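Local coordinates for Amuc_1102 (Akkermansia muciniphila, PDB 7DSZ), which is of unknown function but has an immunoglobulin-like fold related to archaeal type IV pilus proteins, and probably belongs to a pilus-like system, at residues T11-N14 against P15-V19; V60-A63 against P64-S68. One frame throughout, in Å; residues are numbered along the deposited sequence. Where two conformers were deposited one is given.

Interaction 1. Residues T11-N14 against P15-V19; sequences TTSN and PRMQV
N14 and M17 close a type I beta turn just ahead of strand 18-32, a local contact within one continuous segment. The evidence is the bond from M17 N to N14 O (3.1 Å, 155° at the hydrogen). A water spans the same mouth, donating to N14 O and to M17 O. The N14 side chain adds an Asx turn: CG stands anti to the backbone N (chi1 -172°), which brings OD1 to R16 N at 2.8 Å, the donor tilted 26° from the amide plane. Replacing N14 by an alanine would remove OD1 and would probably leave R16 N without its side-chain acceptor, the turn then resting on the M17 N to N14 O bond and the bridging water. Upstream, an ST turn runs from S13 N to T11 OG1 (3.0 Å). T11 CG2 lies against P15 CA at 3.8 Å, the two side chains crossing at about a right angle, while the M17 methyl CE reaches S13 OG at 3.9 Å. D72 of strand 70-83 binds the hydroxyls of T11 and T12, P15 packs on R87 of the second subunit, and M17 is covered by A62, I71 and Y143 from strands 50-63, 70-83 and 134-143.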
ATOM      1  N   THR C  11      20.543  12.274   9.490  1.00 54.68           N
ATOM      2  CA  THR C  11      21.302  11.031   9.500  1.00 53.67           C
ATOM      3  C   THR C  11      21.478  10.515  10.930  1.00 53.66           C
ATOM      4  O   THR C  11      21.745  11.285  11.861  1.00 50.80           O
ATOM      5  CB  THR C  11      22.667  11.245   8.817  1.00 55.63           C
ATOM      6  OG1 THR C  11      23.478  10.066   8.950  1.00 52.18           O
ATOM      7  CG2 THR C  11      23.406  12.454   9.409  1.00 48.01           C
ATOM      8  N   THR C  12      21.279   9.203  11.106  1.00 46.35           N
ATOM      9  CA  THR C  12      21.600   8.520  12.359  1.00 48.98           C
ATOM     10  C   THR C  12      23.082   8.195  12.477  1.00 48.28           C
ATOM     11  O   THR C  12      23.504   7.578  13.463  1.00 36.78           O
ATOM     12  CB  THR C  12      20.803   7.216  12.485  1.00 43.93           C
ATOM     13  OG1 THR C  12      21.195   6.306  11.444  1.00 29.24           O
ATOM     14  CG2 THR C  12      19.334   7.484  12.384  1.00 38.58           C
ATOM     15  N   SER C  13      23.867   8.578  11.487  1.00 44.98           N
ATOM     16  CA  SER C  13      25.247   8.169  11.363  1.00 43.52           C
ATOM     17  C   SER C  13      26.139   9.405  11.364  1.00 38.30           C
ATOM     18  O   SER C  13      25.689  10.520  11.631  1.00 41.36           O
ATOM     19  CB  SER C  13      25.408   7.335  10.097  1.00 51.13           C
ATOM     20  OG  SER C  13      24.533   7.792   9.082  1.00 57.27           O
ATOM     21  N   ASN C  14      27.408   9.192  11.067  1.00 43.14           N
ATOM     22  CA  ASN C  14      28.354  10.288  10.928  1.00 41.21           C
ATOM     23  C   ASN C  14      27.851  11.270   9.873  1.00 39.58           C
ATOM     24  O   ASN C  14      27.713  10.887   8.701  1.00 38.85           O
ATOM     25  CB  ASN C  14      29.717   9.721  10.543  1.00 44.71           C
ATOM     26  CG  ASN C  14      30.816  10.762  10.562  1.00 42.05           C
ATOM     27  OD1 ASN C  14      30.577  11.944  10.316  1.00 46.87           O
ATOM     28  ND2 ASN C  14      32.036  10.322  10.846  1.00 50.88           N
ATOM     29  N   PRO C  15      27.554  12.525  10.231  1.00 38.99           N
ATOM     30  CA  PRO C  15      27.045  13.472   9.227  1.00 35.28           C
ATOM     31  C   PRO C  15      28.106  13.937   8.249  1.00 34.40           C
ATOM     32  O   PRO C  15      27.754  14.499   7.203  1.00 37.76           O
ATOM     33  CB  PRO C  15      26.525  14.638  10.079  1.00 41.38           C
ATOM     34  CG  PRO C  15      27.363  14.581  11.311  1.00 45.18           C
ATOM     35  CD  PRO C  15      27.605  13.124  11.576  1.00 38.48           C
ATOM     36  N   ARG C  16      29.381  13.725   8.554  1.00 37.01           N
ATOM     37  CA  ARG C  16      30.448  14.015   7.612  1.00 37.46           C
ATOM     38  C   ARG C  16      30.706  12.870   6.639  1.00 34.89           C
ATOM     39  O   ARG C  16      31.457  13.057   5.677  1.00 29.86           O
ATOM     40  CB  ARG C  16      31.744  14.349   8.364  1.00 48.83           C
ATOM     41  CG  ARG C  16      31.650  15.538   9.331  1.00 54.56           C
ATOM     42  CD  ARG C  16      32.020  16.864   8.666  1.00 64.50           C
ATOM     43  NE  ARG C  16      30.950  17.379   7.811  1.00 76.31           N
ATOM     44  CZ  ARG C  16      31.052  18.463   7.046  1.00 78.15           C
ATOM     45  NH1 ARG C  16      32.185  19.156   7.020  1.00 75.91           N
ATOM     46  NH2 ARG C  16      30.022  18.854   6.301  1.00 69.89           N
ATOM     47  N   MET C  17      30.105  11.697   6.856  1.00 31.19           N
ATOM     48  CA  MET C  17      30.327  10.581   5.940  1.00 25.57           C
ATOM     49  C   MET C  17      29.847  10.933   4.536  1.00 25.25           C
ATOM     50  O   MET C  17      28.802  11.565   4.354  1.00 27.62           O
ATOM     51  CB  MET C  17      29.610   9.320   6.444  1.00 29.35           C
ATOM     52  CG  MET C  17      29.758   8.100   5.531  1.00 25.92           C
ATOM     53  SD  MET C  17      28.806   6.667   6.137  1.00 27.17           S
ATOM     54  CE  MET C  17      27.203   7.437   6.301  1.00 26.87           C
ATOM     55  N   GLN C  18      30.639  10.557   3.540  1.00 23.15           N
ATOM     56  CA  GLN C  18      30.276  10.729   2.148  1.00 21.93           C
ATOM     57  C   GLN C  18      30.162   9.357   1.510  1.00 20.03           C
ATOM     58  O   GLN C  18      30.745   8.378   1.976  1.00 21.29           O
ATOM     59  CB  GLN C  18      31.293  11.596   1.393  1.00 23.88           C
ATOM     60  CG  GLN C  18      31.550  12.933   2.069  1.00 22.33           C
ATOM     61  CD  GLN C  18      32.518  13.798   1.281  1.00 28.16           C
ATOM     62  OE1 GLN C  18      32.192  14.304   0.212  1.00 33.44           O
ATOM     63  NE2 GLN C  18      33.719  13.947   1.798  1.00 29.51           N
ATOM     64  N   VAL C  19      29.420   9.303   0.418  1.00 22.68           N
ATOM     65  CA  VAL C  19      29.009   8.052  -0.195  1.00 22.59           C
ATOM     66  C   VAL C  19      29.273   8.133  -1.690  1.00 23.66           C
ATOM     67  O   VAL C  19      29.047   9.179  -2.310  1.00 24.59           O
ATOM     68  CB  VAL C  19      27.512   7.797   0.114  1.00 28.79           C
ATOM     69  CG1 VAL C  19      26.928   6.764  -0.796  1.00 30.17           C
ATOM     70  CG2 VAL C  19      27.343   7.410   1.585  1.00 30.71           C
TER
HETATM   71  O   HOH W   1      26.322  11.261   6.059  1.00 34.02           O

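Interaction 2. Residues V60-A63 against P64-S68; sequences VEAA and PTPKS
A62, the first residue of 60-63 to touch the loop that follows, directs its methyl group toward it. CB lies 3.6 Å from P64 O and 3.9 Å from P66 CD, so one small group meets both a backbone carbonyl oxygen and the delta corner of a proline ring; the second of these is the apolar side-chain contact of the pair. The A62 carbonyl also has the T65 hydroxyl beside it, but at 3.6 Å from A62 O to T65 OG1 this is proximity and not a bond. T65 carries OG1 beside its own backbone N (chi1 -59°), and this rotation puts the hydroxyl near the end of the strand. A63 comes next, and here the chain reverses. Its peptide bond to P64 is cis, as the 2.9 Å between A63 CA and P64 CA requires; the ring atom P64 CD accordingly falls on the oxygen side, 2.8 Å from A63 O. A63 CB borders the same peptide, 3.6 Å from P64 N. Beyond the turn, P66 packs on M17 and V105 of its own chain and on D86 of the second subunit, while the S68 hydroxyl bonds to D86 and R122 of that subunit. With proline third and cis, A62 CA and T65 CA only 5.1 Å apart, and backbone angles of -136°/109° at A63, residues A62-T65 fit a type VIb turn, which brings strand 50-63 to an end without relying on a closing backbone hydrogen bond.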
ATOM      1  N   VAL C  60      27.597   0.387  -3.376  1.00 18.77           N
ATOM      2  CA  VAL C  60      27.880   1.590  -2.595  1.00 17.96           C
ATOM      3  C   VAL C  60      29.225   1.434  -1.900  1.00 17.74           C
ATOM      4  O   VAL C  60      29.544   0.356  -1.394  1.00 19.96           O
ATOM      5  CB  VAL C  60      26.787   1.849  -1.540  1.00 20.60           C
ATOM      6  CG1 VAL C  60      27.022   3.182  -0.830  1.00 20.47           C
ATOM      7  CG2 VAL C  60      25.410   1.797  -2.177  1.00 19.91           C
ATOM      8  N   GLU C  61      29.984   2.526  -1.819  1.00 21.12           N
ATOM      9  CA  GLU C  61      31.144   2.591  -0.932  1.00 20.32           C
ATOM     10  C   GLU C  61      31.077   3.905  -0.173  1.00 19.13           C
ATOM     11  O   GLU C  61      30.333   4.811  -0.545  1.00 20.98           O
ATOM     12  CB  GLU C  61      32.472   2.472  -1.705  1.00 22.26           C
ATOM     13  CG  GLU C  61      32.646   1.170  -2.525  1.00 23.02           C
ATOM     14  CD  GLU C  61      32.859  -0.077  -1.672  1.00 24.21           C
ATOM     15  OE1 GLU C  61      33.017   0.050  -0.435  1.00 25.12           O
ATOM     16  OE2 GLU C  61      32.891  -1.189  -2.253  1.00 28.82           O
ATOM     17  N   ALA C  62      31.854   4.017   0.913  1.00 19.36           N
ATOM     18  CA  ALA C  62      31.724   5.199   1.745  1.00 16.95           C
ATOM     19  C   ALA C  62      33.052   5.544   2.415  1.00 17.65           C
ATOM     20  O   ALA C  62      33.922   4.690   2.616  1.00 19.56           O
ATOM     21  CB  ALA C  62      30.642   5.014   2.824  1.00 19.14           C
ATOM     22  N   ALA C  63      33.155   6.815   2.790  1.00 23.61           N
ATOM     23  CA  ALA C  63      34.300   7.396   3.478  1.00 22.36           C
ATOM     24  C   ALA C  63      33.799   8.293   4.607  1.00 21.72           C
ATOM     25  O   ALA C  63      33.232   9.362   4.350  1.00 25.70           O
ATOM     26  CB  ALA C  63      35.164   8.179   2.482  1.00 22.56           C
ATOM     27  N   PRO C  64      33.963   7.896   5.874  1.00 22.86           N
ATOM     28  CA  PRO C  64      34.537   6.619   6.283  1.00 19.64           C
ATOM     29  C   PRO C  64      33.483   5.524   6.198  1.00 24.26           C
ATOM     30  O   PRO C  64      32.315   5.830   5.956  1.00 24.18           O
ATOM     31  CB  PRO C  64      34.958   6.875   7.735  1.00 24.22           C
ATOM     32  CG  PRO C  64      33.955   7.859   8.218  1.00 26.06           C
ATOM     33  CD  PRO C  64      33.613   8.738   7.031  1.00 24.63           C
ATOM     34  N   THR C  65      33.889   4.295   6.400  1.00 21.20           N
ATOM     35  CA  THR C  65      32.941   3.190   6.300  1.00 22.92           C
ATOM     36  C   THR C  65      32.075   3.141   7.555  1.00 21.70           C
ATOM     37  O   THR C  65      32.609   3.148   8.669  1.00 24.17           O
ATOM     38  CB  THR C  65      33.688   1.885   6.092  1.00 22.36           C
ATOM     39  OG1 THR C  65      34.458   1.988   4.893  1.00 20.05           O
ATOM     40  CG2 THR C  65      32.717   0.704   5.953  1.00 24.19           C
ATOM     41  N   PRO C  66      30.749   3.127   7.417  1.00 20.95           N
ATOM     42  CA  PRO C  66      29.887   3.117   8.606  1.00 24.25           C
ATOM     43  C   PRO C  66      30.073   1.830   9.393  1.00 21.30           C
ATOM     44  O   PRO C  66      30.204   0.750   8.825  1.00 21.08           O
ATOM     45  CB  PRO C  66      28.468   3.233   8.030  1.00 22.53           C
ATOM     46  CG  PRO C  66      28.580   2.699   6.636  1.00 24.54           C
ATOM     47  CD  PRO C  66      29.979   3.081   6.163  1.00 19.65           C
ATOM     48  N   LYS C  67      30.104   1.975  10.724  1.00 21.91           N
ATOM     49  CA  LYS C  67      30.334   0.824  11.590  0.50 26.41           C
ATOM     50  C   LYS C  67      29.280  -0.258  11.388  1.00 26.33           C
ATOM     51  O   LYS C  67      29.599  -1.454  11.452  1.00 25.63           O
ATOM     52  CB  LYS C  67      30.363   1.262  13.055  0.50 28.64           C
ATOM     53  CG  LYS C  67      31.514   2.202  13.389  0.50 29.15           C
ATOM     54  CD  LYS C  67      32.835   1.636  12.909  0.50 33.66           C
ATOM     55  CE  LYS C  67      33.989   2.553  13.272  0.50 33.91           C
ATOM     56  NZ  LYS C  67      35.251   2.109  12.627  0.50 46.99           N
ATOM     57  N   SER C  68      28.036   0.136  11.109  1.00 24.96           N
ATOM     58  CA  SER C  68      26.947  -0.810  10.907  1.00 24.56           C
ATOM     59  C   SER C  68      27.033  -1.547   9.577  1.00 24.32           C
ATOM     60  O   SER C  68      26.323  -2.543   9.394  1.00 26.31           O
ATOM     61  CB  SER C  68      25.598  -0.076  11.010  1.00 21.98           C
ATOM     62  OG  SER C  68      25.328   0.685   9.823  1.00 21.89           O
TER

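How the interactions relate
From the N terminus, interaction 1 comes first and turns the chain into strand 18-32; interaction 2 opens only after that strand has led on to strand 50-63, and turns the chain out of it toward strand 70-83. The two are therefore in series, neither nested nor crossed. In space they are neighbours, with centres about 9 Å apart, because strands 18-32 and 50-63 pair antiparallel in one sheet. A probable hydrogen bond from Q18 N to A63 O (3.0 Å) joins them, M17 CG packs on P64 O (3.4 Å), and V19 CG1 meets V60 CG1 (3.6 Å). Both turns lie at the same end of this strand pair, and both touch the second subunit.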